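Local coordinates for histone-lysine N-methyltransferase, H3 lysine-9 specific SUVH6 (Arabidopsis thaliana, PDB 6A5K), which transfers methyl groups from S-adenosylmethionine to a lysine of the histone H3 tail and probably binds methylated DNA through its SRA domain, at residues 76-80 against 81-85; 217-220 against 221-225; 226-229 against 230-234; 485-488 against 489-492. The protein carries 1 engineered substitution. All blocks are in the same frame, centred on the assembly; numbering follows the deposited sequence.

Interaction 1: 76-80 against 81-85; sequences DEFQY and RMELN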
# COMPACT_ATOMS: atom_id res chain seq x y z
N ASP A 76 -3.64 -2.16 -10.38
CA ASP A 76 -3.02 -2.92 -9.29
C ASP A 76 -1.50 -2.97 -9.47
O ASP A 76 -1.01 -3.07 -10.60
CB ASP A 76 -3.57 -4.34 -9.20
CG ASP A 76 -4.92 -4.42 -8.51
OD1 ASP A 76 -5.40 -3.40 -7.96
OD2 ASP A 76 -5.52 -5.52 -8.51
N GLU A 77 -0.77 -2.92 -8.37
CA GLU A 77 0.69 -2.92 -8.44
C GLU A 77 1.28 -4.08 -7.65
O GLU A 77 0.67 -4.59 -6.71
CB GLU A 77 1.25 -1.59 -7.94
CG GLU A 77 0.77 -0.40 -8.78
CD GLU A 77 1.66 0.82 -8.65
OE1 GLU A 77 2.57 0.81 -7.79
OE2 GLU A 77 1.47 1.78 -9.44
N PHE A 78 2.49 -4.47 -8.06
CA PHE A 78 3.20 -5.61 -7.52
C PHE A 78 4.68 -5.24 -7.39
O PHE A 78 5.23 -4.54 -8.25
CB PHE A 78 3.03 -6.83 -8.43
CG PHE A 78 1.62 -7.03 -8.90
CD1 PHE A 78 1.19 -6.49 -10.11
CD2 PHE A 78 0.71 -7.73 -8.12
CE1 PHE A 78 -0.12 -6.65 -10.53
CE2 PHE A 78 -0.60 -7.91 -8.54
CZ PHE A 78 -1.01 -7.37 -9.75
N GLN A 79 5.32 -5.68 -6.31
CA GLN A 79 6.75 -5.45 -6.14
C GLN A 79 7.56 -6.51 -6.87
O GLN A 79 8.55 -6.21 -7.56
CB GLN A 79 7.14 -5.44 -4.66
CG GLN A 79 8.61 -5.12 -4.44
CD GLN A 79 9.02 -5.21 -2.98
OE1 GLN A 79 8.18 -5.13 -2.09
NE2 GLN A 79 10.31 -5.39 -2.73
N TYR A 80 7.13 -7.76 -6.73
CA TYR A 80 7.87 -8.89 -7.28
C TYR A 80 7.13 -9.56 -8.43
O TYR A 80 5.90 -9.71 -8.40
CB TYR A 80 8.15 -9.92 -6.20
CG TYR A 80 8.99 -9.43 -5.05
CD1 TYR A 80 10.38 -9.39 -5.15
CD2 TYR A 80 8.41 -9.06 -3.83
CE1 TYR A 80 11.16 -8.97 -4.09
CE2 TYR A 80 9.19 -8.64 -2.77
CZ TYR A 80 10.56 -8.60 -2.91
OH TYR A 80 11.35 -8.19 -1.86
N ARG A 81 7.89 -9.98 -9.44
CA ARG A 81 7.33 -10.75 -10.54
C ARG A 81 6.64 -12.01 -10.02
O ARG A 81 5.63 -12.44 -10.59
CB ARG A 81 8.43 -11.13 -11.53
CG ARG A 81 8.15 -10.73 -12.97
CD ARG A 81 9.20 -11.35 -13.89
NE ARG A 81 8.98 -11.05 -15.30
CZ ARG A 81 9.54 -10.02 -15.94
NH1 ARG A 81 10.35 -9.19 -15.29
NH2 ARG A 81 9.28 -9.83 -17.23
N MSE A 82 7.17 -12.58 -8.94
CA MSE A 82 6.58 -13.78 -8.32
C MSE A 82 5.13 -13.59 -7.88
O MSE A 82 4.36 -14.56 -7.82
CB MSE A 82 7.43 -14.22 -7.13
CG MSE A 82 8.69 -14.99 -7.52
SE MSE A 82 8.43 -16.92 -7.51
CE MSE A 82 7.73 -17.13 -9.30
N GLU A 83 4.74 -12.36 -7.56
CA GLU A 83 3.36 -12.07 -7.18
C GLU A 83 2.42 -12.40 -8.34
O GLU A 83 1.30 -12.86 -8.14
CB GLU A 83 3.19 -10.61 -6.76
CG GLU A 83 3.95 -10.22 -5.49
CD GLU A 83 3.79 -8.74 -5.15
OE1 GLU A 83 2.64 -8.28 -5.00
OE2 GLU A 83 4.81 -8.04 -5.02
N LEU A 84 2.89 -12.17 -9.57
CA LEU A 84 2.11 -12.47 -10.76
C LEU A 84 1.85 -13.97 -10.88
O LEU A 84 0.78 -14.40 -11.32
CB LEU A 84 2.81 -11.95 -12.02
CG LEU A 84 3.19 -10.47 -12.01
CD1 LEU A 84 3.90 -10.10 -13.32
CD2 LEU A 84 1.96 -9.60 -11.78
N ASN A 85 2.83 -14.78 -10.48
CA ASN A 85 2.66 -16.23 -10.51
C ASN A 85 1.76 -16.71 -9.39
O ASN A 85 0.95 -17.62 -9.57
CB ASN A 85 4.01 -16.94 -10.44
CG ASN A 85 3.88 -18.46 -10.53
OD1 ASN A 85 3.43 -19.00 -11.54
ND2 ASN A 85 4.28 -19.15 -9.47
O HOH W 1 1.26 -6.01 -4.34

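Interaction 2: 217-220 against 221-225; sequences LRRI and PGQPE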
# COMPACT_ATOMS: atom_id res chain seq x y z
N LEU A 217 0.12 -3.46 -29.91
CA LEU A 217 -1.11 -3.77 -29.19
C LEU A 217 -1.91 -2.49 -28.95
O LEU A 217 -1.34 -1.41 -28.80
CB LEU A 217 -0.82 -4.46 -27.86
CG LEU A 217 -0.11 -5.82 -27.87
CD1 LEU A 217 1.39 -5.67 -28.04
CD2 LEU A 217 -0.44 -6.61 -26.61
N ARG A 218 -3.23 -2.63 -28.92
CA ARG A 218 -4.10 -1.49 -28.64
C ARG A 218 -5.09 -1.85 -27.53
O ARG A 218 -5.71 -2.92 -27.54
CB ARG A 218 -4.86 -1.05 -29.90
CG ARG A 218 -5.71 0.20 -29.68
CD ARG A 218 -6.49 0.58 -30.95
NE ARG A 218 -5.60 0.83 -32.08
CZ ARG A 218 -5.11 2.03 -32.39
NH1 ARG A 218 -5.41 3.08 -31.65
NH2 ARG A 218 -4.31 2.17 -33.44
N ARG A 219 -5.22 -0.95 -26.57
CA ARG A 219 -6.05 -1.18 -25.40
C ARG A 219 -7.52 -1.29 -25.77
O ARG A 219 -8.04 -0.49 -26.54
CB ARG A 219 -5.84 -0.07 -24.38
CG ARG A 219 -6.23 -0.43 -22.96
CD ARG A 219 -5.68 0.60 -22.00
NE ARG A 219 -5.85 0.22 -20.60
CZ ARG A 219 -6.72 0.79 -19.77
NH1 ARG A 219 -7.50 1.77 -20.18
NH2 ARG A 219 -6.80 0.38 -18.51
N ILE A 220 -8.19 -2.30 -25.21
CA ILE A 220 -9.62 -2.49 -25.45
C ILE A 220 -10.42 -1.38 -24.78
O ILE A 220 -10.26 -1.14 -23.58
CB ILE A 220 -10.08 -3.87 -24.95
CG1 ILE A 220 -9.44 -4.97 -25.80
CG2 ILE A 220 -11.60 -3.98 -24.98
CD1 ILE A 220 -9.58 -6.35 -25.20
N PRO A 221 -11.28 -0.69 -25.55
CA PRO A 221 -12.09 0.42 -25.03
C PRO A 221 -12.98 -0.00 -23.88
O PRO A 221 -13.32 -1.18 -23.77
CB PRO A 221 -12.93 0.83 -26.24
CG PRO A 221 -12.14 0.38 -27.42
CD PRO A 221 -11.46 -0.88 -27.00
N GLY A 222 -13.33 0.95 -23.01
CA GLY A 222 -14.28 0.71 -21.94
C GLY A 222 -13.69 0.39 -20.58
O GLY A 222 -14.43 0.16 -19.62
N GLN A 223 -12.37 0.37 -20.49
CA GLN A 223 -11.68 0.03 -19.24
C GLN A 223 -11.36 1.28 -18.43
O GLN A 223 -11.29 2.37 -19.00
CB GLN A 223 -10.40 -0.75 -19.53
CG GLN A 223 -10.65 -2.12 -20.15
CD GLN A 223 -9.36 -2.84 -20.47
OE1 GLN A 223 -8.87 -3.63 -19.67
NE2 GLN A 223 -8.82 -2.58 -21.65
N PRO A 224 -11.18 1.13 -17.11
CA PRO A 224 -10.73 2.27 -16.29
C PRO A 224 -9.44 2.85 -16.86
O PRO A 224 -8.65 2.12 -17.46
CB PRO A 224 -10.50 1.65 -14.91
CG PRO A 224 -11.30 0.41 -14.90
CD PRO A 224 -11.30 -0.10 -16.31
N GLU A 225 -9.24 4.15 -16.68
CA GLU A 225 -8.07 4.83 -17.23
C GLU A 225 -6.76 4.25 -16.71
O GLU A 225 -6.68 3.82 -15.56
CB GLU A 225 -8.13 6.33 -16.93
CG GLU A 225 -7.07 7.15 -17.66
CD GLU A 225 -7.11 6.96 -19.17
OE1 GLU A 225 -7.90 7.67 -19.83
OE2 GLU A 225 -6.36 6.10 -19.69
O HOH W 2 -10.07 1.17 -22.21

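Interaction 3: 226-229 against 230-234; sequences LSWV and EVKKS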
# COMPACT_ATOMS: atom_id res chain seq x y z
N LEU A 226 -5.75 4.22 -17.57
CA LEU A 226 -4.40 3.85 -17.18
C LEU A 226 -3.94 4.74 -16.03
O LEU A 226 -4.18 5.95 -16.05
CB LEU A 226 -3.45 3.98 -18.37
CG LEU A 226 -3.76 3.08 -19.57
CD1 LEU A 226 -3.21 3.67 -20.85
CD2 LEU A 226 -3.20 1.67 -19.33
N SER A 227 -3.29 4.16 -15.03
CA SER A 227 -2.88 4.95 -13.88
C SER A 227 -1.79 5.95 -14.27
O SER A 227 -1.71 7.04 -13.69
CB SER A 227 -2.42 4.06 -12.71
OG SER A 227 -1.25 3.32 -13.02
N TRP A 228 -0.97 5.62 -15.27
CA TRP A 228 0.10 6.55 -15.64
C TRP A 228 -0.50 7.77 -16.35
O TRP A 228 0.05 8.87 -16.27
CB TRP A 228 1.18 5.87 -16.51
CG TRP A 228 0.78 5.43 -17.91
CD1 TRP A 228 0.45 4.17 -18.31
CD2 TRP A 228 0.75 6.25 -19.09
NE1 TRP A 228 0.19 4.16 -19.66
CE2 TRP A 228 0.36 5.42 -20.16
CE3 TRP A 228 0.99 7.60 -19.34
CZ2 TRP A 228 0.21 5.90 -21.47
CZ3 TRP A 228 0.84 8.08 -20.64
CH2 TRP A 228 0.46 7.23 -21.68
N VAL A 229 -1.63 7.58 -17.00
CA VAL A 229 -2.34 8.70 -17.62
C VAL A 229 -2.94 9.60 -16.54
O VAL A 229 -2.85 10.84 -16.62
CB VAL A 229 -3.45 8.20 -18.57
CG1 VAL A 229 -4.38 9.34 -18.98
CG2 VAL A 229 -2.82 7.54 -19.79
N GLU A 230 -3.53 8.99 -15.52
CA GLU A 230 -4.09 9.75 -14.41
C GLU A 230 -3.01 10.56 -13.69
O GLU A 230 -3.22 11.72 -13.33
CB GLU A 230 -4.79 8.82 -13.41
CG GLU A 230 -6.07 8.16 -13.93
CD GLU A 230 -7.20 9.14 -14.24
OE1 GLU A 230 -7.03 10.36 -14.03
OE2 GLU A 230 -8.27 8.67 -14.68
N VAL A 231 -1.85 9.94 -13.50
CA VAL A 231 -0.73 10.61 -12.84
C VAL A 231 -0.25 11.78 -13.70
O VAL A 231 -0.04 12.90 -13.21
CB VAL A 231 0.43 9.62 -12.57
CG1 VAL A 231 1.69 10.37 -12.18
CG2 VAL A 231 0.03 8.63 -11.48
N LYS A 232 -0.08 11.51 -15.00
CA LYS A 232 0.32 12.56 -15.93
C LYS A 232 -0.63 13.75 -15.85
O LYS A 232 -0.18 14.90 -15.76
CB LYS A 232 0.39 12.02 -17.36
CG LYS A 232 0.78 13.07 -18.39
CD LYS A 232 0.86 12.48 -19.79
CE LYS A 232 0.82 13.58 -20.84
NZ LYS A 232 2.15 13.83 -21.46
N LYS A 233 -1.93 13.49 -15.86
CA LYS A 233 -2.91 14.58 -15.76
C LYS A 233 -2.81 15.30 -14.42
O LYS A 233 -3.02 16.51 -14.35
CB LYS A 233 -4.34 14.08 -15.94
CG LYS A 233 -4.69 13.52 -17.31
CD LYS A 233 -6.13 13.01 -17.30
CE LYS A 233 -6.46 12.19 -18.54
NZ LYS A 233 -6.41 12.99 -19.79
N SER A 234 -2.50 14.56 -13.36
CA SER A 234 -2.40 15.17 -12.03
C SER A 234 -1.18 16.09 -11.96
O SER A 234 -1.13 16.99 -11.12
CB SER A 234 -2.30 14.10 -10.94
OG SER A 234 -0.98 13.61 -10.82

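Interaction 4: 485-488 against 489-492; sequences NIPP and LQEL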
# COMPACT_ATOMS: atom_id res chain seq x y z
N ASN A 485 0.51 -2.63 -1.44
CA ASN A 485 1.17 -1.73 -2.37
C ASN A 485 0.08 -0.91 -3.06
O ASN A 485 -0.65 -1.44 -3.89
CB ASN A 485 2.00 -2.50 -3.39
CG ASN A 485 3.22 -3.16 -2.77
OD1 ASN A 485 4.05 -2.49 -2.14
ND2 ASN A 485 3.33 -4.47 -2.93
N ILE A 486 -0.04 0.36 -2.70
CA ILE A 486 -1.17 1.16 -3.15
C ILE A 486 -0.86 1.89 -4.45
O ILE A 486 0.18 2.54 -4.56
CB ILE A 486 -1.58 2.19 -2.07
CG1 ILE A 486 -1.78 1.49 -0.72
CG2 ILE A 486 -2.85 2.92 -2.49
CD1 ILE A 486 -2.10 2.46 0.44
N PRO A 487 -1.75 1.78 -5.45
CA PRO A 487 -1.59 2.53 -6.70
C PRO A 487 -1.66 4.02 -6.45
O PRO A 487 -2.30 4.43 -5.48
CB PRO A 487 -2.78 2.07 -7.56
CG PRO A 487 -3.24 0.79 -6.93
CD PRO A 487 -2.96 0.94 -5.47
N PRO A 488 -1.03 4.84 -7.31
CA PRO A 488 -1.17 6.29 -7.14
C PRO A 488 -2.62 6.71 -7.26
O PRO A 488 -3.37 6.11 -8.05
CB PRO A 488 -0.31 6.87 -8.27
CG PRO A 488 -0.21 5.78 -9.28
CD PRO A 488 -0.24 4.49 -8.50
N LEU A 489 -3.02 7.68 -6.44
CA LEU A 489 -4.33 8.33 -6.48
C LEU A 489 -5.48 7.44 -6.01
O LEU A 489 -6.64 7.84 -6.10
CB LEU A 489 -4.62 8.85 -7.90
CG LEU A 489 -3.62 9.88 -8.43
CD1 LEU A 489 -3.87 10.17 -9.91
CD2 LEU A 489 -3.68 11.18 -7.61
N GLN A 490 -5.18 6.24 -5.52
CA GLN A 490 -6.21 5.40 -4.91
C GLN A 490 -6.57 5.98 -3.55
O GLN A 490 -5.68 6.37 -2.78
CB GLN A 490 -5.74 3.95 -4.76
CG GLN A 490 -6.76 3.04 -4.08
CD GLN A 490 -6.33 1.58 -4.03
OE1 GLN A 490 -5.87 1.08 -2.99
NE2 GLN A 490 -6.49 0.87 -5.15
N GLU A 491 -7.86 6.06 -3.24
CA GLU A 491 -8.26 6.63 -1.96
C GLU A 491 -7.69 5.80 -0.80
O GLU A 491 -7.75 4.56 -0.81
CB GLU A 491 -9.78 6.72 -1.84
CG GLU A 491 -10.23 7.45 -0.57
CD GLU A 491 -11.73 7.70 -0.51
OE1 GLU A 491 -12.46 7.29 -1.44
OE2 GLU A 491 -12.18 8.30 0.48
N LEU A 492 -7.12 6.49 0.18
CA LEU A 492 -6.63 5.87 1.41
C LEU A 492 -7.75 5.78 2.45
O LEU A 492 -8.44 6.77 2.70
CB LEU A 492 -5.45 6.66 1.97
CG LEU A 492 -4.34 7.02 0.99
CD1 LEU A 492 -3.26 7.85 1.70
CD2 LEU A 492 -3.74 5.75 0.42

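Interaction 1: 76-80 against 81-85
Glu-83, in the first turn of helix 81-87, reaches back to Gln-79 and Tyr-80, the residues that lead out of strand 77-78, and so ties a strand-to-helix turn of the SRA domain. Its CB lies 3.3 Å from Tyr-80 O and also approaches Phe-78 CD2. With CG placed anti to the carbonyl carbon (chi1 -65°) and the chain extended beyond it, CG passes Tyr-80 O and the carboxylate arrives within the bend of the backbone. There OE2 accepts two backbone bonds, from Gln-79 N at 2.7 Å and from Tyr-80 N at 2.9 Å. Both donors approach from one face of the carboxylate, and the bond from Tyr-80 is much the straighter (169°, against 133° for Gln-79). Glu-83 N in turn donates to Tyr-80 O at 3.0 Å. Glutamate suits the site because its length lets one oxygen collect two N-H groups that the bend directs at it. An alanine here would strip both amides of their shared acceptor and would probably leave the turn less firmly tied to the helix. Beside the carboxylate lies the buried Phe-78: OE1 is at the edge of its ring, near the plane, while Leu-84 CD2 covers one face in a CH-pi contact, 3.8 Å from the ring centroid. Phe-78 also packs on Leu-14 of helix 5-29, and OE2 takes a weak bond from His-18 of that helix. At the far tip of Glu-83, a water donates to OE1 at 2.7 Å and to Glu-77 O at 2.8 Å.

Interaction 2: 217-220 against 221-225
Arg-219 and Gln-223 clasp the loop that leaves strand 211-219 of the SRA domain's sheet, with Ile-220 at the bend between them. The arginine stretches from CG to NE and grips Pro-224 O end-on with two nitrogens, NH2 at 2.7 Å and NH1 at 3.0 Å. The oxygen lies almost in the guanidinium plane, and NH2 meets it nearly along the C=O axis. Gln-223 CB sits over one face of this group, 3.9 Å from NH1. Its amide, turned only 14° from the guanidinium plane, passes Arg-219 CG and donates through NE2 to Ile-220 O at 2.8 Å, in the carbonyl plane and on a lone pair. Arginine suits a place where a long side chain must span the loop: its NE also bonds Asp-193 O of strand 190-205. A leucine in its place would lack the guanidinium, and would probably leave Pro-224 O and Asp-193 O without these donors and the loop freer to shift. The side chain of Ile-220 packs on Leu-195 and Leu-197 of strand 190-205, while its CG2 touches Pro-221 CD at 3.7 Å. The carbonyl of Ile-220 has a second partner, a water that donates to its O at 2.7 Å and accepts from Gln-223 N at 3.0 Å.

Interaction 3: 226-229 against 230-234
Val-229 O takes the N-H of Lys-233 at 2.9 Å in one of five successive i to i+4 backbone bonds of the short helix 227-234, with Leu-226 at the N-cap. The first of them, Glu-230 N to Leu-226 O, is the longest at 3.2 Å. On one flank Val-229 and Lys-233 lie side by side, pointing the same way. Val-229 sends CG1 anti to its own N (chi1 168°), toward the next turn, where it meets Lys-233 CE at 3.6 Å. Valine offers a methyl and lysine its aliphatic stem, so apolar parts touch while the ammonium is carried onward toward the surface. Lys-232 does much less: its CD only approaches the edge of the Trp-228 ring, CZ3 being 4.5 Å off. A second valine, Val-231, brings CG2 to 3.2 Å from Ser-227 O. Near the end of the helix, Ser-234 OG folds back to donate to Val-231 O at 2.7 Å, as a small hydroxyl side chain readily can. The helix leans on strand 190-205, where Leu-226 touches Asp-193 and Tyr-196, Ser-227 touches Val-191, and Trp-228 touches Asp-193, and it turns Val-231 to Pro-488 of the SET domain.

Interaction 4: 485-488 against 489-492
Backbone torsions of the type II turn kind, with phi positive at Leu-489 (71°), fold Pro-487 to Gln-490 back on itself and bring Gln-490 beside Ile-486 and Pro-487. Pro-488 suits the second position of the turn, since its ring already fixes the phi needed there, whereas Leu-489 holds a third position more often given to glycine; its CB comes to 3.0 Å from Pro-488 O. The bond that closes the turn, Gln-490 N to Pro-487 O, is weak at 3.4 Å. Much of the contact is made by side chains. Gln-490 runs out extended, CG anti to its N (chi1 178°), and carries its amide obliquely across the Pro-487 ring, Gln-490 NE2 being 3.5 Å from Pro-487 CD. The other amide atom, OE1, faces Ile-486 CG2 at 3.6 Å, but its hydrogen bond is with Asn-460 ND2. A glutamine fits well here, with a stem that packs on Ile-486 and a polar end that finds a partner beyond the turn. Deeper in, Ile-486 CD1 meets Leu-492 CD2 at 3.7 Å, the two branched chains crossing at about a right angle. Both rest on Leu-461 of strand 461-467, and Leu-492 also touches Val-367 of strand 365-369, beside which strand 491-494 runs in a SET-domain sheet. At the turn itself, Leu-489 packs on Glu-230 of helix 227-234.

Interactions 1 and 2 both reach the main sheet of the SRA domain, but the first is partly buried and tied by a carboxylate, whereas the second lies at the surface and is tied by a guanidinium and an amide. Interaction 3 follows interaction 2 directly along the chain, Arg-219 NE lying 3.3 Å from Leu-226 CD2, and is a surface helix held mainly by its own backbone bonds. Interaction 4, nearest the chain's centre, relies mostly on apolar packing. It touches interactions 1 and 3: Glu-77 OE2 is 3.3 Å from Pro-488 CD, so the 487-490 turn of the SET domain packs against the SRA domain through Glu-77.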